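4-hydroxybutyrate coenzyme A transferase (Shewanella oneidensis, PDB 2OAS) probably transfers coenzyme A between short-chain carboxylic acids such as acetate and 4-hydroxybutyrate, and binds coenzyme A within its alpha/beta fold. Local coordinates at residues G344-I349 against H379-V384; M209-I214 against L234-I239; M126-I131 against P155-D160. All blocks are in the same frame, centred on the assembly; numbering follows the deposited sequence.

Contact 1: G344-I349 against H379-V384; sequences GGRSVI and HVHYIV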
loop_
_atom_site.group_PDB
_atom_site.type_symbol
_atom_site.label_atom_id
_atom_site.label_comp_id
_atom_site.label_asym_id
_atom_site.label_seq_id
_atom_site.Cartn_x
_atom_site.Cartn_y
_atom_site.Cartn_z
ATOM N N GLY A 344 14.321 -4.881 11.646
ATOM C CA GLY A 344 13.868 -4.731 13.012
ATOM C C GLY A 344 12.927 -3.550 13.158
ATOM O O GLY A 344 12.717 -3.044 14.257
ATOM N N GLY A 345 12.359 -3.109 12.044
ATOM C CA GLY A 345 11.448 -1.988 12.095
ATOM C C GLY A 345 10.078 -2.363 12.633
ATOM O O GLY A 345 9.639 -3.512 12.532
ATOM N N ARG A 346 9.399 -1.384 13.213
ATOM C CA ARG A 346 8.069 -1.601 13.762
ATOM C C ARG A 346 7.220 -0.382 13.473
ATOM O O ARG A 346 7.734 0.736 13.387
ATOM C CB ARG A 346 8.159 -1.818 15.270
ATOM C CG ARG A 346 8.876 -3.087 15.659
ATOM C CD ARG A 346 9.831 -2.823 16.783
ATOM N NE ARG A 346 10.982 -2.076 16.300
ATOM C CZ ARG A 346 11.595 -1.120 16.990
ATOM N NH1 ARG A 346 11.162 -0.795 18.197
ATOM N NH2 ARG A 346 12.640 -0.488 16.465
ATOM N N SER A 347 5.923 -0.593 13.301
ATOM C CA SER A 347 5.013 0.518 13.052
ATOM C C SER A 347 3.930 0.414 14.111
ATOM O O SER A 347 3.729 -0.646 14.708
ATOM C CB SER A 347 4.377 0.430 11.655
ATOM O OG SER A 347 3.381 -0.577 11.595
ATOM N N VAL A 348 3.227 1.517 14.338
ATOM C CA VAL A 348 2.180 1.533 15.321
ATOM C C VAL A 348 1.133 2.572 14.967
ATOM O O VAL A 348 1.456 3.716 14.622
ATOM C CB VAL A 348 2.739 1.849 16.737
ATOM C CG1 VAL A 348 1.615 2.040 17.721
ATOM C CG2 VAL A 348 3.628 0.709 17.217
ATOM N N ILE A 349 -0.124 2.151 15.042
ATOM C CA ILE A 349 -1.253 3.024 14.787
ATOM C C ILE A 349 -1.817 3.308 16.169
ATOM O O ILE A 349 -2.383 2.415 16.793
ATOM C CB ILE A 349 -2.342 2.335 13.956
ATOM C CG1 ILE A 349 -1.834 2.075 12.546
ATOM C CG2 ILE A 349 -3.557 3.231 13.857
ATOM C CD1 ILE A 349 -1.760 3.327 11.721
ATOM N N HIS A 379 -1.034 -4.398 5.890
ATOM C CA HIS A 379 -0.056 -3.388 6.320
ATOM C C HIS A 379 0.165 -3.331 7.823
ATOM O O HIS A 379 1.287 -3.295 8.291
ATOM C CB HIS A 379 -0.499 -1.993 5.883
ATOM C CG HIS A 379 -0.066 -1.619 4.504
ATOM N ND1 HIS A 379 -0.954 -1.441 3.466
ATOM C CD2 HIS A 379 1.169 -1.417 3.985
ATOM C CE1 HIS A 379 -0.284 -1.151 2.364
ATOM N NE2 HIS A 379 1.005 -1.131 2.652
ATOM N N VAL A 380 -0.924 -3.311 8.565
ATOM C CA VAL A 380 -0.854 -3.171 10.002
ATOM C C VAL A 380 0.099 -4.079 10.779
ATOM O O VAL A 380 0.258 -5.264 10.491
ATOM C CB VAL A 380 -2.278 -3.276 10.606
ATOM C CG1 VAL A 380 -2.242 -3.009 12.102
ATOM C CG2 VAL A 380 -3.194 -2.286 9.912
ATOM N N HIS A 381 0.746 -3.485 11.769
ATOM C CA HIS A 381 1.655 -4.218 12.617
ATOM C C HIS A 381 1.106 -4.071 14.028
ATOM O O HIS A 381 0.549 -5.009 14.573
ATOM C CB HIS A 381 3.080 -3.640 12.521
ATOM C CG HIS A 381 4.090 -4.363 13.359
ATOM N ND1 HIS A 381 5.425 -4.018 13.380
ATOM C CD2 HIS A 381 3.959 -5.409 14.216
ATOM C CE1 HIS A 381 6.072 -4.821 14.208
ATOM N NE2 HIS A 381 5.204 -5.673 14.728
ATOM N N TYR A 382 1.255 -2.887 14.614
ATOM C CA TYR A 382 0.742 -2.636 15.959
ATOM C C TYR A 382 -0.368 -1.606 15.961
ATOM O O TYR A 382 -0.401 -0.705 15.127
ATOM C CB TYR A 382 1.817 -2.107 16.891
ATOM C CG TYR A 382 2.712 -3.127 17.525
ATOM C CD1 TYR A 382 4.018 -3.316 17.056
ATOM C CD2 TYR A 382 2.285 -3.864 18.631
ATOM C CE1 TYR A 382 4.877 -4.201 17.669
ATOM C CE2 TYR A 382 3.142 -4.763 19.262
ATOM C CZ TYR A 382 4.441 -4.926 18.772
ATOM O OH TYR A 382 5.313 -5.807 19.370
ATOM N N ILE A 383 -1.256 -1.732 16.930
ATOM C CA ILE A 383 -2.352 -0.800 17.115
ATOM C C ILE A 383 -2.411 -0.598 18.622
ATOM O O ILE A 383 -2.541 -1.560 19.364
ATOM C CB ILE A 383 -3.671 -1.371 16.592
ATOM C CG1 ILE A 383 -3.661 -1.321 15.066
ATOM C CG2 ILE A 383 -4.853 -0.578 17.136
ATOM C CD1 ILE A 383 -4.920 -1.807 14.439
ATOM N N VAL A 384 -2.269 0.645 19.075
ATOM C CA VAL A 384 -2.287 0.938 20.507
ATOM C C VAL A 384 -3.404 1.890 20.901
ATOM O O VAL A 384 -3.793 2.782 20.150
ATOM C CB VAL A 384 -0.975 1.572 20.991
ATOM C CG1 VAL A 384 0.194 0.666 20.712
ATOM C CG2 VAL A 384 -0.777 2.896 20.301
#

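Contact 2: M209-I214 against L234-I239; sequences MGIGAI and LFSDGI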
loop_
_atom_site.group_PDB
_atom_site.type_symbol
_atom_site.label_atom_id
_atom_site.label_comp_id
_atom_site.label_asym_id
_atom_site.label_seq_id
_atom_site.Cartn_x
_atom_site.Cartn_y
_atom_site.Cartn_z
HETATM N N MSE A 209 6.982 10.388 13.293
HETATM C CA MSE A 209 5.732 10.746 13.959
HETATM C C MSE A 209 5.040 11.983 13.437
HETATM O O MSE A 209 5.575 12.711 12.610
HETATM C CB MSE A 209 5.980 11.005 15.429
HETATM C CG MSE A 209 6.282 9.801 16.247
HETATM SE SE MSE A 209 6.593 10.443 18.015
HETATM C CE MSE A 209 8.504 10.073 18.072
ATOM N N GLY A 210 3.844 12.219 13.976
ATOM C CA GLY A 210 3.056 13.380 13.617
ATOM C C GLY A 210 2.929 14.344 14.794
ATOM O O GLY A 210 3.623 14.189 15.801
ATOM N N ILE A 211 2.044 15.336 14.666
ATOM C CA ILE A 211 1.807 16.333 15.709
ATOM C C ILE A 211 0.555 16.011 16.509
ATOM O O ILE A 211 -0.390 15.407 16.001
ATOM C CB ILE A 211 1.629 17.756 15.118
ATOM C CG1 ILE A 211 0.835 17.677 13.810
ATOM C CG2 ILE A 211 2.979 18.410 14.896
ATOM C CD1 ILE A 211 0.470 19.028 13.211
ATOM N N GLY A 212 0.550 16.429 17.769
ATOM C CA GLY A 212 -0.593 16.184 18.622
ATOM C C GLY A 212 -0.203 15.769 20.023
ATOM O O GLY A 212 0.978 15.641 20.358
ATOM N N ALA A 213 -1.226 15.544 20.842
ATOM C CA ALA A 213 -1.054 15.139 22.230
ATOM C C ALA A 213 -0.410 13.758 22.343
ATOM O O ALA A 213 0.480 13.549 23.168
ATOM C CB ALA A 213 -2.409 15.138 22.923
ATOM N N ILE A 214 -0.869 12.821 21.521
ATOM C CA ILE A 214 -0.326 11.468 21.547
ATOM C C ILE A 214 1.180 11.480 21.287
ATOM O O ILE A 214 1.965 11.017 22.113
ATOM C CB ILE A 214 -1.046 10.577 20.516
ATOM C CG1 ILE A 214 -2.522 10.471 20.902
ATOM C CG2 ILE A 214 -0.385 9.206 20.442
ATOM C CD1 ILE A 214 -3.374 9.687 19.926
ATOM N N LEU A 234 7.269 15.045 9.215
ATOM C CA LEU A 234 7.345 16.354 9.862
ATOM C C LEU A 234 7.674 16.166 11.337
ATOM O O LEU A 234 7.617 15.047 11.843
ATOM C CB LEU A 234 6.010 17.114 9.746
ATOM C CG LEU A 234 4.911 16.707 10.747
ATOM C CD1 LEU A 234 3.740 17.717 10.768
ATOM C CD2 LEU A 234 4.434 15.318 10.381
ATOM N N PHE A 235 8.024 17.252 12.016
ATOM C CA PHE A 235 8.320 17.162 13.439
ATOM C C PHE A 235 7.987 18.473 14.134
ATOM O O PHE A 235 7.862 19.509 13.482
ATOM C CB PHE A 235 9.786 16.779 13.664
ATOM C CG PHE A 235 10.768 17.879 13.375
ATOM C CD1 PHE A 235 11.174 18.749 14.382
ATOM C CD2 PHE A 235 11.331 18.009 12.111
ATOM C CE1 PHE A 235 12.125 19.729 14.137
ATOM C CE2 PHE A 235 12.283 18.991 11.852
ATOM C CZ PHE A 235 12.682 19.850 12.871
ATOM N N SER A 236 7.803 18.428 15.448
ATOM C CA SER A 236 7.490 19.638 16.189
ATOM C C SER A 236 8.369 19.760 17.404
ATOM O O SER A 236 9.399 19.096 17.509
ATOM C CB SER A 236 6.025 19.658 16.636
ATOM O OG SER A 236 5.738 20.865 17.333
ATOM N N ASP A 237 7.939 20.613 18.324
ATOM C CA ASP A 237 8.662 20.882 19.551
ATOM C C ASP A 237 9.004 19.627 20.323
ATOM O O ASP A 237 10.025 19.575 21.002
ATOM C CB ASP A 237 7.841 21.832 20.416
ATOM C CG ASP A 237 7.685 23.206 19.779
ATOM O OD1 ASP A 237 8.527 24.088 20.054
ATOM O OD2 ASP A 237 6.732 23.390 18.993
ATOM N N GLY A 238 8.160 18.611 20.205
ATOM C CA GLY A 238 8.408 17.368 20.910
ATOM C C GLY A 238 9.794 16.829 20.622
ATOM O O GLY A 238 10.532 16.428 21.527
ATOM N N ILE A 239 10.164 16.838 19.354
ATOM C CA ILE A 239 11.466 16.324 18.967
ATOM C C ILE A 239 12.587 17.216 19.468
ATOM O O ILE A 239 13.574 16.742 20.031
ATOM C CB ILE A 239 11.558 16.205 17.457
ATOM C CG1 ILE A 239 10.355 15.416 16.946
ATOM C CG2 ILE A 239 12.847 15.516 17.073
ATOM C CD1 ILE A 239 10.251 14.031 17.535
HETATM O O HOH W 1 6.588 15.224 15.179
#

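Contact 3: M126-I131 against P155-D160; sequences MCSLGI and PRTHGD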
loop_
_atom_site.group_PDB
_atom_site.type_symbol
_atom_site.label_atom_id
_atom_site.label_comp_id
_atom_site.label_asym_id
_atom_site.label_seq_id
_atom_site.Cartn_x
_atom_site.Cartn_y
_atom_site.Cartn_z
HETATM N N MSE A 126 19.675 33.499 -3.525
HETATM C CA MSE A 126 18.990 32.257 -3.215
HETATM C C MSE A 126 18.018 32.412 -2.048
HETATM O O MSE A 126 18.344 33.011 -1.026
HETATM C CB MSE A 126 20.001 31.149 -2.901
HETATM C CG MSE A 126 20.813 30.636 -4.105
HETATM SE SE MSE A 126 19.834 29.469 -5.345
HETATM C CE MSE A 126 18.654 28.609 -4.099
ATOM N N CYS A 127 16.812 31.876 -2.233
ATOM C CA CYS A 127 15.764 31.923 -1.227
ATOM C C CYS A 127 15.465 30.505 -0.767
ATOM O O CYS A 127 15.907 29.538 -1.379
ATOM C CB CYS A 127 14.473 32.524 -1.789
ATOM S SG CYS A 127 14.613 34.213 -2.395
ATOM N N SER A 128 14.691 30.388 0.301
ATOM C CA SER A 128 14.367 29.086 0.831
ATOM C C SER A 128 12.861 28.902 1.009
ATOM O O SER A 128 12.147 29.830 1.389
ATOM C CB SER A 128 15.083 28.893 2.178
ATOM O OG SER A 128 14.745 27.651 2.766
ATOM N N LEU A 129 12.388 27.696 0.716
ATOM C CA LEU A 129 10.988 27.353 0.877
ATOM C C LEU A 129 10.713 27.210 2.357
ATOM O O LEU A 129 9.584 26.957 2.763
ATOM C CB LEU A 129 10.687 26.037 0.181
ATOM C CG LEU A 129 10.824 26.107 -1.332
ATOM C CD1 LEU A 129 10.419 24.778 -1.946
ATOM C CD2 LEU A 129 9.956 27.222 -1.863
ATOM N N GLY A 130 11.762 27.345 3.162
ATOM C CA GLY A 130 11.620 27.273 4.605
ATOM C C GLY A 130 11.074 26.016 5.264
ATOM O O GLY A 130 11.513 24.900 4.969
ATOM N N ILE A 131 10.096 26.203 6.154
ATOM C CA ILE A 131 9.535 25.081 6.899
ATOM C C ILE A 131 8.676 24.101 6.109
ATOM O O ILE A 131 8.219 23.090 6.658
ATOM C CB ILE A 131 8.741 25.554 8.122
ATOM C CG1 ILE A 131 7.553 26.410 7.682
ATOM C CG2 ILE A 131 9.654 26.304 9.046
ATOM C CD1 ILE A 131 6.677 26.865 8.828
ATOM N N PRO A 155 12.445 30.846 8.156
ATOM C CA PRO A 155 13.802 30.359 8.391
ATOM C C PRO A 155 14.427 29.790 7.107
ATOM O O PRO A 155 13.725 29.257 6.247
ATOM C CB PRO A 155 13.603 29.314 9.495
ATOM C CG PRO A 155 12.185 28.861 9.321
ATOM C CD PRO A 155 11.459 30.120 8.978
ATOM N N ARG A 156 15.746 29.934 6.983
ATOM C CA ARG A 156 16.517 29.455 5.828
ATOM C C ARG A 156 16.893 28.000 6.054
ATOM O O ARG A 156 18.034 27.695 6.398
ATOM C CB ARG A 156 17.784 30.297 5.697
ATOM C CG ARG A 156 18.677 29.994 4.505
ATOM C CD ARG A 156 19.769 31.042 4.451
ATOM N NE ARG A 156 20.539 31.032 3.221
ATOM C CZ ARG A 156 21.721 30.437 3.077
ATOM N NH1 ARG A 156 22.265 29.789 4.102
ATOM N NH2 ARG A 156 22.359 30.514 1.909
ATOM N N THR A 157 15.934 27.103 5.849
ATOM C CA THR A 157 16.142 25.677 6.061
ATOM C C THR A 157 17.147 25.031 5.116
ATOM O O THR A 157 17.286 25.449 3.968
ATOM C CB THR A 157 14.806 24.881 5.940
ATOM O OG1 THR A 157 14.263 25.039 4.621
ATOM C CG2 THR A 157 13.788 25.380 6.963
ATOM N N HIS A 158 17.840 24.000 5.598
ATOM C CA HIS A 158 18.798 23.287 4.762
ATOM C C HIS A 158 18.122 22.119 4.078
ATOM O O HIS A 158 17.137 21.587 4.579
ATOM C CB HIS A 158 19.986 22.782 5.571
ATOM C CG HIS A 158 21.004 23.832 5.852
ATOM N ND1 HIS A 158 22.355 23.620 5.680
ATOM C CD2 HIS A 158 20.873 25.112 6.271
ATOM C CE1 HIS A 158 23.014 24.727 5.979
ATOM N NE2 HIS A 158 22.138 25.648 6.339
ATOM N N GLY A 159 18.660 21.728 2.926
ATOM C CA GLY A 159 18.079 20.638 2.163
ATOM C C GLY A 159 17.713 21.076 0.749
ATOM O O GLY A 159 18.460 21.828 0.123
ATOM N N ASP A 160 16.568 20.632 0.242
ATOM C CA ASP A 160 16.177 20.999 -1.115
ATOM C C ASP A 160 15.259 22.203 -1.248
ATOM O O ASP A 160 14.726 22.445 -2.324
ATOM C CB ASP A 160 15.510 19.814 -1.806
ATOM C CG ASP A 160 16.247 18.512 -1.571
ATOM O OD1 ASP A 160 17.509 18.506 -1.657
ATOM O OD2 ASP A 160 15.561 17.495 -1.309
#

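Contact 1: G344-I349 against H379-V384
S347, V348 and I349 lie beside H381 to V384 in parallel, the short axes of 346-349 and 382-384 coming within 4.4 Å at an angle of 37°. I349 holds the firm end of the pairing with both its backbone groups: I349 N donates to Y382 O over 2.9 Å, and I349 O accepts from V384 N. One residue thus bonds to the two that flank I383, the normal ladder of a parallel sheet. Earlier the pairing frays, and Y382 N reaches S347 O in a weak, bent bond of 3.3 Å. S347 N turns to a side chain instead, giving a weak bond to H381 ND1 at 3.5 Å.

H381 can receive it because CG stands opposite the backbone N across the CA-CB bond (chi1 -179°), which sends the ring back alongside S347 and R346. Its CE1 comes 3.6 Å from R346 CG, meeting the aliphatic root of the arginine. The polar end of R346 is held otherwise, by G344 O at NE and by a salt bridge from NH2, an atom less surely placed, to D205. Over one face of the imidazole lies Y382 CD1. Serine, being short, fits where S347 OG packs 3.2 Å from H381 CB. On the side of V348 and Y382, V348 CG2 presses on Y382 CB at 3.4 Å, and V348 CG1 meets both methyls of V384 at about a right angle. Beta-branched valine and isoleucine suit extended strands; on the other side I349 CB touches I383 CG1.

Within the mixed sheet, 301-305 adjoins 346-350 and antiparallel 388-391 adjoins 382-385. Helix 188-200 packs on Y382 and V384, whereas helix 332-341 packs on S347 and I349, bringing I349 against the CoA-binding Q332.

Contact 2: M209-I214 against L234-I239
L234 lays its CD2 methyl over the backbone of the facing turn, 3.6 Å from M209 O and a little farther from G210 CA. The other branch, L234 CD1, reaches I211 CG1 at 4.2 Å. I211 also uses its second branch: with chi1 at 38°, CG2 stands beside the backbone N and meets S236 CB at 3.7 Å. A small serine fits under that methyl, and S236 OG is bonded to L266 O. At the other end M209, present as selenomethionine, brings CE to 4.4 Å from I239 CD1, a loose apolar contact.

The backbones themselves are not paired. M209 O and L234 O, both acceptors, stand 3.2 Å apart, an unfavourable approach, probably eased at L234 O by the T232 hydroxyl and, weakly, by a water that also donates to G210 O at 3.2 Å. The hydroxyl of T232 is hydrogen-bonded to M209 N as well, tying the two segments together from outside.

Each segment leads into a helix: G212 and S236 occupy the N-cap positions of 213-220 and 237-244, S236 without a capping bond from its side chain. Glycine suits position 212, where the backbone angles would jam a CB against the carbonyl O of I211. Such strand-to-helix turns often line ligand sites in alpha/beta folds, and here the side chain of L234 lies about 4 Å from bound coenzyme A, directly after E233, the residue seen covalently linked to CoA.

Contact 3: M126-I131 against P155-D160
S128 and T157 face each other, S128 OG lying 3.2 Å from T157 OG1, where two tight turns meet: an ST turn follows strand 126-128, and an inverse gamma turn centred on R156 leads toward strand 158-159, both within the N-terminal family region of the protein.

Hydrogen bonding is led by the threonine. T157 OG1 donates to G130 O over 2.8 Å, approaching from above the carbonyl plane, 36° out of it, and not along a lone pair. Its first torsion (chi1 61°) puts OG1 between the backbone N and the carbonyl carbon, aimed at the facing turn. The T157 methyl packs closely against the same carbonyl, T157 CG2 lying 3.3 Å from G130 C. S128 OG accepts from G130 N to form the ST turn, although the place of that nitrogen is less certain. A short hydroxyl side chain is what this turn requires. The gamma turn is closed by a weak bond from T157 N to P155 O.

Weaker polar contact comes from G130 CA, which offers a CA-H...O approach to P155 O at 3.3 Å. Glycine suits the spot, because its phi is positive and the chain passes tightly against the proline carbonyl.

Charge is settled outside the two segments. R156 directs its CB away from 126-131, and its NH2 forms a salt bridge with D122; the R156 amide is bonded to D276.

Apolar contacts complete the joint. Helix 269-275 packs against this region, Y272 touching I131 and V275 touching both P155 and T157. Farther along, the branched I131 meets the rigid proline ring, with I131 CG2 3.6 Å from P155 CG.

In the fold
Along the chain the contacts close one after another: contact 3, then 2, then 1. Contact 2 lies between the others, its centre about 18 Å from that of contact 1 and 21 Å from that of contact 3, while contacts 1 and 3 are 33 Å apart between centres, on opposite sides of the chain's centre. Contact 3 belongs to the N-terminal family region and contact 1 to the C-terminal one. Strand 206-208, just before contact 2, shares the mixed sheet of contact 1, and helix 269-275 packs on segment 234-239 of contact 2, through F235 and D237, and on contact 3. Coenzyme A is nearest contact 2, consistent with a site at the junction of the two halves.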